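Local coordinates for type VI secretion system-associated protein TagF (Pseudomonas aeruginosa PAO1, PDB 2QNU) that probably serves as an accessory factor of the type VI secretion system, although its molecular role is not established, at residues Thr54-Leu66 with Cys177-Ile191. Numbering follows the deposited sequence.
Sequences TSPLWRFAIAPGL and CDGASHWWGRGSARI. With ACT (acetate ion), chain F.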
loop_
_atom_site.group_PDB
_atom_site.type_symbol
_atom_site.label_atom_id
_atom_site.label_comp_id
_atom_site.label_asym_id
_atom_site.label_seq_id
_atom_site.Cartn_x
_atom_site.Cartn_y
_atom_site.Cartn_z
ATOM N N THR B 54 22.433 -20.353 8.946
ATOM C CA THR B 54 22.949 -19.013 8.781
ATOM C C THR B 54 21.961 -18.021 8.203
ATOM O O THR B 54 22.385 -16.958 7.726
ATOM C CB THR B 54 24.136 -19.030 7.842
ATOM O OG1 THR B 54 23.701 -19.587 6.592
ATOM C CG2 THR B 54 25.284 -19.873 8.438
ATOM N N SER B 55 20.675 -18.405 8.139
ATOM C CA SER B 55 19.649 -17.608 7.543
ATOM C C SER B 55 19.248 -16.482 8.525
ATOM O O SER B 55 19.478 -16.590 9.741
ATOM C CB SER B 55 18.432 -18.468 7.202
ATOM O OG SER B 55 17.935 -19.108 8.357
ATOM N N PRO B 56 18.650 -15.398 7.998
ATOM C CA PRO B 56 18.230 -14.263 8.824
ATOM C C PRO B 56 17.156 -14.504 9.848
ATOM O O PRO B 56 16.389 -15.498 9.849
ATOM C CB PRO B 56 17.666 -13.270 7.813
ATOM C CG PRO B 56 18.344 -13.645 6.544
ATOM C CD PRO B 56 18.373 -15.145 6.581
ATOM N N LEU B 57 17.117 -13.539 10.759
ATOM C CA LEU B 57 15.964 -13.379 11.603
ATOM C C LEU B 57 15.029 -12.487 10.780
ATOM O O LEU B 57 15.497 -11.452 10.208
ATOM C CB LEU B 57 16.353 -12.708 12.925
ATOM C CG LEU B 57 16.950 -13.681 13.965
ATOM C CD1 LEU B 57 18.371 -14.147 13.571
ATOM C CD2 LEU B 57 16.939 -13.032 15.310
ATOM N N TRP B 58 13.764 -12.950 10.637
ATOM C CA TRP B 58 12.754 -12.229 9.913
ATOM C C TRP B 58 11.715 -11.638 10.859
ATOM O O TRP B 58 11.055 -12.300 11.604
ATOM C CB TRP B 58 12.113 -13.133 8.884
ATOM C CG TRP B 58 13.065 -13.546 7.840
ATOM C CD1 TRP B 58 13.662 -14.753 7.724
ATOM C CD2 TRP B 58 13.494 -12.774 6.736
ATOM N NE1 TRP B 58 14.486 -14.778 6.615
ATOM C CE2 TRP B 58 14.377 -13.583 5.974
ATOM C CE3 TRP B 58 13.168 -11.503 6.263
ATOM C CZ2 TRP B 58 14.980 -13.135 4.813
ATOM C CZ3 TRP B 58 13.799 -11.042 5.144
ATOM C CH2 TRP B 58 14.705 -11.855 4.432
ATOM N N ARG B 59 11.620 -10.345 10.799
ATOM C CA ARG B 59 10.536 -9.594 11.417
ATOM C C ARG B 59 9.327 -9.721 10.453
ATOM O O ARG B 59 9.519 -9.799 9.271
ATOM C CB ARG B 59 10.939 -8.147 11.477
ATOM C CG ARG B 59 12.229 -7.911 12.205
ATOM C CD ARG B 59 12.791 -6.545 11.981
ATOM N NE ARG B 59 14.126 -6.423 12.599
ATOM C CZ ARG B 59 14.848 -5.303 12.615
ATOM N NH1 ARG B 59 14.347 -4.175 12.139
ATOM N NH2 ARG B 59 16.039 -5.283 13.174
ATOM N N PHE B 60 8.122 -9.798 10.992
ATOM C CA PHE B 60 6.964 -9.923 10.179
ATOM C C PHE B 60 5.729 -9.201 10.725
ATOM O O PHE B 60 5.578 -8.988 11.915
ATOM C CB PHE B 60 6.636 -11.404 9.969
ATOM C CG PHE B 60 6.316 -12.148 11.242
ATOM C CD1 PHE B 60 5.030 -12.140 11.781
ATOM C CD2 PHE B 60 7.292 -12.902 11.877
ATOM C CE1 PHE B 60 4.747 -12.842 12.938
ATOM C CE2 PHE B 60 7.037 -13.585 13.032
ATOM C CZ PHE B 60 5.792 -13.574 13.581
ATOM N N ALA B 61 4.841 -8.884 9.786
ATOM C CA ALA B 61 3.480 -8.485 10.071
ATOM C C ALA B 61 2.524 -9.181 9.106
ATOM O O ALA B 61 2.669 -9.110 7.871
ATOM C CB ALA B 61 3.368 -7.037 9.943
ATOM N N ILE B 62 1.602 -9.903 9.701
ATOM C CA ILE B 62 0.651 -10.760 9.018
ATOM C C ILE B 62 -0.788 -10.275 9.232
ATOM O O ILE B 62 -1.238 -10.072 10.345
ATOM C CB ILE B 62 0.819 -12.153 9.500
ATOM C CG1 ILE B 62 2.289 -12.585 9.123
ATOM C CG2 ILE B 62 -0.273 -13.081 8.926
ATOM C CD1 ILE B 62 2.700 -13.879 9.712
ATOM N N ALA B 63 -1.500 -10.118 8.127
ATOM C CA ALA B 63 -2.932 -9.687 8.166
ATOM C C ALA B 63 -3.842 -10.636 8.941
ATOM O O ALA B 63 -3.570 -11.850 9.052
ATOM C CB ALA B 63 -3.469 -9.516 6.743
ATOM N N PRO B 64 -4.958 -10.100 9.458
ATOM C CA PRO B 64 -5.970 -10.936 10.095
ATOM C C PRO B 64 -6.529 -11.965 9.150
ATOM O O PRO B 64 -6.663 -11.697 7.972
ATOM C CB PRO B 64 -7.092 -9.945 10.469
ATOM C CG PRO B 64 -6.402 -8.604 10.555
ATOM C CD PRO B 64 -5.346 -8.679 9.446
ATOM N N GLY B 65 -6.803 -13.145 9.667
ATOM C CA GLY B 65 -7.437 -14.218 8.901
ATOM C C GLY B 65 -6.515 -15.081 8.057
ATOM O O GLY B 65 -6.960 -16.021 7.396
ATOM N N LEU B 66 -5.236 -14.766 8.035
ATOM C CA LEU B 66 -4.279 -15.642 7.326
ATOM C C LEU B 66 -3.808 -16.775 8.233
ATOM O O LEU B 66 -3.358 -17.822 7.774
ATOM C CB LEU B 66 -3.102 -14.848 6.829
ATOM C CG LEU B 66 -3.318 -13.769 5.789
ATOM C CD1 LEU B 66 -1.955 -13.219 5.463
ATOM C CD2 LEU B 66 -4.012 -14.297 4.549
ATOM N N CYS B 177 -1.104 -3.728 3.466
ATOM C CA CYS B 177 -1.029 -4.862 4.380
ATOM C C CYS B 177 -2.182 -5.859 4.387
ATOM O O CYS B 177 -2.022 -7.005 4.836
ATOM C CB CYS B 177 -0.831 -4.364 5.836
ATOM S SG CYS B 177 0.756 -3.509 5.988
ATOM N N ASP B 178 -3.334 -5.460 3.886
ATOM C CA ASP B 178 -4.507 -6.287 3.944
ATOM C C ASP B 178 -4.345 -7.516 3.095
ATOM O O ASP B 178 -3.835 -7.450 1.952
ATOM C CB ASP B 178 -5.709 -5.488 3.499
ATOM C CG ASP B 178 -6.017 -4.326 4.459
ATOM O OD1 ASP B 178 -5.639 -4.379 5.655
ATOM O OD2 ASP B 178 -6.621 -3.352 4.021
ATOM N N GLY B 179 -4.793 -8.642 3.637
ATOM C CA GLY B 179 -4.639 -9.899 2.909
ATOM C C GLY B 179 -3.175 -10.361 2.706
ATOM O O GLY B 179 -2.916 -11.215 1.885
ATOM N N ALA B 180 -2.233 -9.791 3.419
ATOM C CA ALA B 180 -0.800 -9.971 3.062
ATOM C C ALA B 180 0.064 -10.322 4.244
ATOM O O ALA B 180 -0.325 -10.077 5.405
ATOM C CB ALA B 180 -0.233 -8.693 2.412
ATOM N N SER B 181 1.270 -10.853 3.941
ATOM C CA SER B 181 2.306 -10.972 4.956
ATOM C C SER B 181 3.553 -10.211 4.462
ATOM O O SER B 181 3.921 -10.301 3.249
ATOM C CB SER B 181 2.558 -12.443 5.243
ATOM O OG SER B 181 3.039 -13.103 4.096
ATOM N N HIS B 182 4.121 -9.402 5.360
ATOM C CA HIS B 182 5.344 -8.658 5.130
ATOM C C HIS B 182 6.439 -9.250 6.052
ATOM O O HIS B 182 6.180 -9.626 7.202
ATOM C CB HIS B 182 5.175 -7.169 5.431
ATOM C CG HIS B 182 4.421 -6.410 4.367
ATOM N ND1 HIS B 182 3.050 -6.316 4.340
ATOM C CD2 HIS B 182 4.868 -5.769 3.263
ATOM C CE1 HIS B 182 2.684 -5.637 3.264
ATOM N NE2 HIS B 182 3.773 -5.271 2.601
ATOM N N TRP B 183 7.639 -9.298 5.520
ATOM C CA TRP B 183 8.785 -9.962 6.156
ATOM C C TRP B 183 9.965 -9.084 5.844
ATOM O O TRP B 183 10.137 -8.694 4.664
ATOM C CB TRP B 183 8.986 -11.307 5.511
ATOM C CG TRP B 183 7.785 -12.133 5.494
ATOM C CD1 TRP B 183 6.784 -12.131 4.506
ATOM C CD2 TRP B 183 7.410 -13.122 6.437
ATOM N NE1 TRP B 183 5.824 -13.057 4.825
ATOM C CE2 TRP B 183 6.168 -13.672 6.000
ATOM C CE3 TRP B 183 7.996 -13.611 7.631
ATOM C CZ2 TRP B 183 5.506 -14.656 6.712
ATOM C CZ3 TRP B 183 7.336 -14.579 8.339
ATOM C CH2 TRP B 183 6.121 -15.129 7.870
ATOM N N TRP B 184 10.694 -8.649 6.880
ATOM C CA TRP B 184 11.821 -7.746 6.655
ATOM C C TRP B 184 12.884 -7.946 7.733
ATOM O O TRP B 184 12.643 -8.616 8.726
ATOM C CB TRP B 184 11.396 -6.298 6.592
ATOM C CG TRP B 184 10.963 -5.694 7.904
ATOM C CD1 TRP B 184 11.685 -4.881 8.672
ATOM C CD2 TRP B 184 9.687 -5.849 8.551
ATOM N NE1 TRP B 184 10.962 -4.512 9.810
ATOM C CE2 TRP B 184 9.734 -5.120 9.744
ATOM C CE3 TRP B 184 8.513 -6.555 8.243
ATOM C CZ2 TRP B 184 8.682 -5.067 10.598
ATOM C CZ3 TRP B 184 7.466 -6.494 9.109
ATOM C CH2 TRP B 184 7.553 -5.771 10.277
ATOM N N GLY B 185 14.048 -7.340 7.527
ATOM C CA GLY B 185 15.068 -7.346 8.542
ATOM C C GLY B 185 16.451 -7.049 8.026
ATOM O O GLY B 185 16.601 -6.524 6.922
ATOM N N ARG B 186 17.452 -7.360 8.867
ATOM C CA ARG B 186 18.872 -6.990 8.589
ATOM C C ARG B 186 19.529 -7.907 7.568
ATOM O O ARG B 186 20.541 -7.557 6.973
ATOM C CB ARG B 186 19.719 -7.015 9.855
ATOM C CG ARG B 186 19.227 -6.138 10.943
ATOM C CD ARG B 186 20.153 -6.151 12.225
ATOM N NE ARG B 186 20.052 -4.843 12.851
ATOM C CZ ARG B 186 19.479 -4.597 14.012
ATOM N NH1 ARG B 186 19.012 -5.559 14.809
ATOM N NH2 ARG B 186 19.441 -3.373 14.415
ATOM N N GLY B 187 18.930 -9.052 7.301
ATOM C CA GLY B 187 19.554 -9.975 6.346
ATOM C C GLY B 187 20.667 -10.813 6.952
ATOM O O GLY B 187 20.697 -11.033 8.155
ATOM N N SER B 188 21.554 -11.302 6.100
ATOM C CA SER B 188 22.670 -12.160 6.481
ATOM C C SER B 188 23.771 -11.917 5.443
ATOM O O SER B 188 23.554 -11.199 4.443
ATOM C CB SER B 188 22.261 -13.636 6.419
ATOM O OG SER B 188 21.964 -13.992 5.050
ATOM N N ALA B 189 24.947 -12.496 5.654
ATOM C CA ALA B 189 25.928 -12.519 4.595
ATOM C C ALA B 189 25.320 -12.895 3.203
ATOM O O ALA B 189 25.767 -12.394 2.186
ATOM C CB ALA B 189 27.020 -13.514 4.947
ATOM N N ARG B 190 24.294 -13.727 3.163
ATOM C CA ARG B 190 23.763 -14.204 1.875
ATOM C C ARG B 190 22.510 -13.481 1.317
ATOM O O ARG B 190 22.258 -13.513 0.119
ATOM C CB ARG B 190 23.449 -15.699 1.985
ATOM C CG ARG B 190 24.616 -16.495 2.464
ATOM C CD ARG B 190 24.807 -17.778 1.619
ATOM N NE ARG B 190 24.310 -19.004 2.272
ATOM C CZ ARG B 190 23.441 -19.885 1.754
ATOM N NH1 ARG B 190 22.879 -19.716 0.544
ATOM N NH2 ARG B 190 23.129 -20.955 2.477
ATOM N N ILE B 191 21.748 -12.846 2.174
ATOM C CA ILE B 191 20.513 -12.174 1.791
ATOM C C ILE B 191 20.625 -10.721 2.222
ATOM O O ILE B 191 20.837 -10.433 3.425
ATOM C CB ILE B 191 19.362 -12.868 2.512
ATOM C CG1 ILE B 191 19.407 -14.381 2.248
ATOM C CG2 ILE B 191 18.076 -12.299 2.114
ATOM C CD1 ILE B 191 18.194 -15.128 2.799
HETATM C C ACT F . 5.208 -3.930 0.049
HETATM O O ACT F . 6.009 -4.786 0.564
HETATM O OXT ACT F . 4.008 -3.812 0.507
HETATM C CH3 ACT F . 5.674 -3.133 -1.073
HETATM O O HOH W 1 16.943 -9.200 11.194
HETATM O O HOH W 2 16.137 -10.311 7.780
HETATM O O HOH W 3 19.101 -11.241 10.516
HETATM O O HOH W 4 11.599 -2.965 12.176
HETATM O O HOH W 5 1.216 -7.419 6.191
#
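Arg59 and Trp184 face each other as an antiparallel hydrogen-bonded pair and illustrate how neighbouring strands fit by shape as well as by backbone bonds. CB of Arg59 stands as a knob over the middle of the six-membered ring of Trp184, a CH-pi contact 3.9 Å from the centroid. Placing CG of Trp184 between its own backbone N and carbonyl carbon (chi1 71°) swings the indole across to the partner strand, where its CZ3 lies 3.6 Å from Ala61 N. The extended arginine chain carries on over the same face, CD above the pyrrole rim, 3.5 Å from NE1 of Trp184, and a water joins that NE1 to Arg59 NH1, the latter bond weak. Farther out, Arg59 NH2 sits over a face of the Arg186 guanidinium, the two planes nearly perpendicular; Glu116 forms salt bridges with both arginines and probably offsets their like charge.

On the other face a similar but more offset CH-pi contact forms: CB of Phe60 sits over the Trp183 indole toward its rim, 3.5 Å from CE3, while the Phe60 ring leads away obliquely. Ile62 CD1 packs by CH2 of the same indole, whose NE1 donates to Ser181 OG, also hydrogen-bonded to Gly200 O. Past the strands, Pro56 CD meets Ile191 CD1 at 3.8 Å, and Ile191 CG2 reaches the rim of Trp58. Three waters link Leu57 to Arg186 and Gly187. At the opposite end, the Ala63 methyl enters the Cys177-Ala180 turn, 3.5 Å from Cys177 O.

Four backbone bonds join strands 58-62 and 180-185, and a fifth, Ala63 N to Ala180 O, continues the ladder; strands 71-77 and 194-199 flank the pair. Helix 101-105 packs against Ala61 and Trp184, Phe210 of helix 209-212 meets Trp58 and Trp183, and Leu172 of the second subunit reaches His182.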